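Local coordinates for putative transcription regulator (Lactobacillus plantarum WCFS1, PDB 3COL), which probably binds DNA through a TetR-family helix-turn-helix domain to regulate transcription, at residues 21-24 and 30-33; 16-21 and 38-43. All blocks are in the same frame, centred on the assembly; numbering follows the deposited sequence.

Contact 1: residues 21-24 and 30-33; sequences AIIL and GVST
I22 and I23, side by side on the first helix of a domain of TetR-family type that probably binds DNA, meet V31 in the loop that leads from that helix into helix 33-40, the first helix of the helix-turn-helix. I22 points its side chain at the loop and puts the CG2 methyl against it. That branch lies anti to the backbone N (chi1 -66° for CG1), which carries it across to the G30-V31 peptide: CG2 of I22 is 3.5 Å from O of G30 and 3.6 Å from N of V31. The methyl therefore packs on main chain as well as on side chain. V31 answers with a single branch, CG2, which sits beside its own backbone N and anti to the carbonyl carbon (chi1 174° for CG1). CG2 of V31 bridges the two isoleucines, 3.8 Å from CG2 of I22 and 3.7 Å from CG1 of I23. The side chains of I23 and V31 cross at a slant and meet through one methylene, CG1 of I23, and one methyl, CG2 of V31. No hydrogen bond spans the two segments; the contact is apolar and buried. Around it, L57 of helix 54-67 packs on V31 and ties the loop to that helix, while I23 joins helix 11-26 to Q112 and I113 of helix 106-117, and V36 packs on I22. The carbonyl packed by I22 also accepts a hydrogen bond from NZ of K35. Two residues further on, S32 is the N-cap of helix 33-40, its OG hydrogen-bonded to N of K35.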
loop_
_atom_site.group_PDB
_atom_site.type_symbol
_atom_site.label_atom_id
_atom_site.label_comp_id
_atom_site.label_asym_id
_atom_site.label_seq_id
_atom_site.Cartn_x
_atom_site.Cartn_y
_atom_site.Cartn_z
ATOM N N ALA A 21 -13.903 -6.895 -10.436
ATOM C CA ALA A 21 -14.944 -6.048 -9.830
ATOM C C ALA A 21 -15.305 -6.458 -8.412
ATOM O O ALA A 21 -15.446 -5.624 -7.538
ATOM C CB ALA A 21 -16.218 -6.012 -10.720
ATOM N N ILE A 22 -15.496 -7.752 -8.201
ATOM C CA ILE A 22 -15.778 -8.294 -6.861
ATOM C C ILE A 22 -14.628 -7.995 -5.882
ATOM O O ILE A 22 -14.848 -7.526 -4.749
ATOM C CB ILE A 22 -16.052 -9.837 -6.920
ATOM C CG1 ILE A 22 -17.344 -10.126 -7.697
ATOM C CG2 ILE A 22 -16.117 -10.431 -5.498
ATOM C CD1 ILE A 22 -17.487 -11.613 -8.122
ATOM N N ILE A 23 -13.403 -8.258 -6.321
ATOM C CA ILE A 23 -12.227 -7.901 -5.523
ATOM C C ILE A 23 -12.266 -6.424 -5.095
ATOM O O ILE A 23 -12.027 -6.110 -3.932
ATOM C CB ILE A 23 -10.891 -8.270 -6.258
ATOM C CG1 ILE A 23 -10.790 -9.809 -6.409
ATOM C CG2 ILE A 23 -9.650 -7.686 -5.522
ATOM C CD1 ILE A 23 -9.557 -10.309 -7.176
ATOM N N LEU A 24 -12.586 -5.518 -6.025
ATOM C CA LEU A 24 -12.615 -4.095 -5.694
ATOM C C LEU A 24 -13.722 -3.775 -4.688
ATOM O O LEU A 24 -13.516 -2.965 -3.790
ATOM C CB LEU A 24 -12.748 -3.240 -6.949
ATOM C CG LEU A 24 -11.550 -3.231 -7.905
ATOM C CD1 LEU A 24 -11.908 -2.452 -9.159
ATOM C CD2 LEU A 24 -10.322 -2.615 -7.241
ATOM N N GLY A 30 -14.452 -12.104 -1.111
ATOM C CA GLY A 30 -15.788 -12.017 -1.684
ATOM C C GLY A 30 -15.974 -12.815 -2.971
ATOM O O GLY A 30 -17.096 -13.021 -3.405
ATOM N N VAL A 31 -14.887 -13.257 -3.599
ATOM C CA VAL A 31 -14.986 -14.009 -4.856
ATOM C C VAL A 31 -15.588 -15.428 -4.650
ATOM O O VAL A 31 -15.176 -16.151 -3.740
ATOM C CB VAL A 31 -13.604 -14.090 -5.569
ATOM C CG1 VAL A 31 -13.648 -14.985 -6.814
ATOM C CG2 VAL A 31 -13.089 -12.673 -5.948
ATOM N N SER A 32 -16.573 -15.797 -5.477
ATOM C CA SER A 32 -17.073 -17.166 -5.545
ATOM C C SER A 32 -17.467 -17.446 -6.987
ATOM O O SER A 32 -17.767 -16.525 -7.738
ATOM C CB SER A 32 -18.252 -17.368 -4.596
ATOM O OG SER A 32 -19.460 -16.846 -5.140
ATOM N N THR A 33 -17.426 -18.698 -7.393
ATOM C CA THR A 33 -17.878 -19.078 -8.741
ATOM C C THR A 33 -19.344 -18.645 -8.970
ATOM O O THR A 33 -19.691 -18.132 -10.048
ATOM C CB THR A 33 -17.700 -20.593 -8.961
ATOM O OG1 THR A 33 -16.303 -20.917 -8.786
ATOM C CG2 THR A 33 -18.158 -21.025 -10.380
#

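Contact 2: residues 16-21 and 38-43; sequences QDAVAA and KRVGIA
This is a helix-helix contact between helix 11-26 and the C-terminal end of helix 33-40 in the helix-turn-helix region, and it is held by apolar packing with an arginine laid along its outer side. A18 faces the second helix, where its small side chain lets the backbones come close: the CA atoms of A18 and R39 are 6.2 Å apart. CB of A18 packs 3.6 Å from CG2 of V40, the branch of that valine beside its own backbone N, and 4.0 Å from CB of R39. One turn on, A21 carries the contact outward. R39, extended from CG to NE (chi2 179°, chi3 174°), reaches as far as A21, passing its CD within 3.9 Å of O of A18. There CB of A21 lies over one face of the guanidinium, 3.6 Å from NH1 of R39. The chain of R39 thus covers the edge of the interface with its aliphatic part. Helix 33-40 ends at V40, and G41 takes positive phi (87°) as the chain turns toward A43, the N-cap of helix 44-48. Helix 54-67 packs on another side of helix 11-26, touching V19 through L57 and V61, while its R64 forms a salt bridge with D17; helix 11-26 thus presents one face to helix 33-40 and another to helix 54-67.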
loop_
_atom_site.group_PDB
_atom_site.type_symbol
_atom_site.label_atom_id
_atom_site.label_comp_id
_atom_site.label_asym_id
_atom_site.label_seq_id
_atom_site.Cartn_x
_atom_site.Cartn_y
_atom_site.Cartn_z
ATOM N N GLN A 16 -12.791 -12.825 -15.889
ATOM C CA GLN A 16 -11.759 -12.088 -15.192
ATOM C C GLN A 16 -12.207 -10.668 -14.790
ATOM O O GLN A 16 -11.929 -10.212 -13.684
ATOM C CB GLN A 16 -10.527 -12.003 -16.078
ATOM C CG GLN A 16 -9.843 -13.336 -16.331
ATOM C CD GLN A 16 -8.706 -13.187 -17.335
ATOM O OE1 GLN A 16 -8.882 -12.623 -18.403
ATOM N NE2 GLN A 16 -7.540 -13.672 -16.980
ATOM N N ASP A 17 -12.911 -9.979 -15.685
ATOM C CA ASP A 17 -13.452 -8.651 -15.360
ATOM C C ASP A 17 -14.403 -8.728 -14.175
ATOM O O ASP A 17 -14.353 -7.879 -13.286
ATOM C CB ASP A 17 -14.161 -8.040 -16.556
ATOM C CG ASP A 17 -13.202 -7.553 -17.608
ATOM O OD1 ASP A 17 -11.962 -7.541 -17.358
ATOM O OD2 ASP A 17 -13.691 -7.151 -18.681
ATOM N N ALA A 18 -15.263 -9.742 -14.166
ATOM C CA ALA A 18 -16.181 -9.972 -13.026
ATOM C C ALA A 18 -15.451 -10.220 -11.674
ATOM O O ALA A 18 -15.798 -9.626 -10.662
ATOM C CB ALA A 18 -17.089 -11.123 -13.338
ATOM N N VAL A 19 -14.440 -11.096 -11.673
ATOM C CA VAL A 19 -13.588 -11.334 -10.486
ATOM C C VAL A 19 -12.962 -10.026 -10.015
ATOM O O VAL A 19 -12.944 -9.750 -8.823
ATOM C CB VAL A 19 -12.462 -12.393 -10.778
ATOM C CG1 VAL A 19 -11.479 -12.561 -9.586
ATOM C CG2 VAL A 19 -13.082 -13.758 -11.149
ATOM N N ALA A 20 -12.438 -9.224 -10.949
ATOM C CA ALA A 20 -11.730 -8.015 -10.598
ATOM C C ALA A 20 -12.671 -6.999 -9.924
ATOM O O ALA A 20 -12.286 -6.340 -8.944
ATOM C CB ALA A 20 -11.028 -7.432 -11.826
ATOM N N ALA A 21 -13.903 -6.895 -10.436
ATOM C CA ALA A 21 -14.944 -6.048 -9.830
ATOM C C ALA A 21 -15.305 -6.458 -8.412
ATOM O O ALA A 21 -15.446 -5.624 -7.538
ATOM C CB ALA A 21 -16.218 -6.012 -10.720
ATOM N N LYS A 38 -23.141 -15.088 -11.806
ATOM C CA LYS A 38 -24.268 -14.156 -11.768
ATOM C C LYS A 38 -23.913 -12.806 -12.417
ATOM O O LYS A 38 -24.682 -12.262 -13.201
ATOM C CB LYS A 38 -24.770 -13.968 -10.323
ATOM N N ARG A 39 -22.719 -12.299 -12.125
ATOM C CA ARG A 39 -22.231 -11.080 -12.753
ATOM C C ARG A 39 -22.082 -11.159 -14.285
ATOM O O ARG A 39 -22.459 -10.223 -14.998
ATOM C CB ARG A 39 -20.902 -10.661 -12.134
ATOM C CG ARG A 39 -21.062 -9.803 -10.901
ATOM C CD ARG A 39 -19.695 -9.448 -10.336
ATOM N NE ARG A 39 -19.807 -8.506 -9.224
ATOM C CZ ARG A 39 -19.809 -7.183 -9.344
ATOM N NH1 ARG A 39 -19.725 -6.598 -10.539
ATOM N NH2 ARG A 39 -19.900 -6.448 -8.249
ATOM N N VAL A 40 -21.530 -12.268 -14.770
ATOM C CA VAL A 40 -21.296 -12.458 -16.195
ATOM C C VAL A 40 -22.607 -12.785 -16.910
ATOM O O VAL A 40 -22.762 -12.449 -18.078
ATOM C CB VAL A 40 -20.186 -13.519 -16.480
ATOM C CG1 VAL A 40 -19.971 -13.711 -17.977
ATOM C CG2 VAL A 40 -18.865 -13.077 -15.855
ATOM N N GLY A 41 -23.548 -13.410 -16.200
ATOM C CA GLY A 41 -24.796 -13.822 -16.788
ATOM C C GLY A 41 -24.756 -15.197 -17.431
ATOM O O GLY A 41 -25.518 -15.471 -18.372
ATOM N N ILE A 42 -23.893 -16.071 -16.915
ATOM C CA ILE A 42 -23.800 -17.438 -17.411
ATOM C C ILE A 42 -23.990 -18.449 -16.278
ATOM O O ILE A 42 -23.953 -18.078 -15.106
ATOM C CB ILE A 42 -22.432 -17.702 -18.126
ATOM C CG1 ILE A 42 -21.238 -17.396 -17.186
ATOM C CG2 ILE A 42 -22.332 -16.902 -19.429
ATOM C CD1 ILE A 42 -19.842 -17.540 -17.863
ATOM N N ALA A 43 -24.167 -19.720 -16.634
ATOM C CA ALA A 43 -24.206 -20.837 -15.677
ATOM C C ALA A 43 -22.862 -21.042 -14.969
ATOM O O ALA A 43 -21.805 -20.726 -15.531
ATOM C CB ALA A 43 -24.606 -22.122 -16.394
#

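How the contacts relate
From the N terminus, helix 11-26 supplies the first partner of both contacts, 16-21 for contact 2 and 21-24 for contact 1, with A21 common to the two. The chain leaves that helix and returns at 30-33, closing the short loop of contact 1; it then runs through helix 33-40 and comes back at 38-43 to close the longer loop of contact 2, which encloses the shorter one. The contacts lie about 8 Å apart between centres and touch directly, CG1 of I22 lying 3.3 Å from NE of R39. Together they tie the loop leading into helix 33-40 and that helix's C-terminal end to the same helix 11-26, within one TetR-family domain.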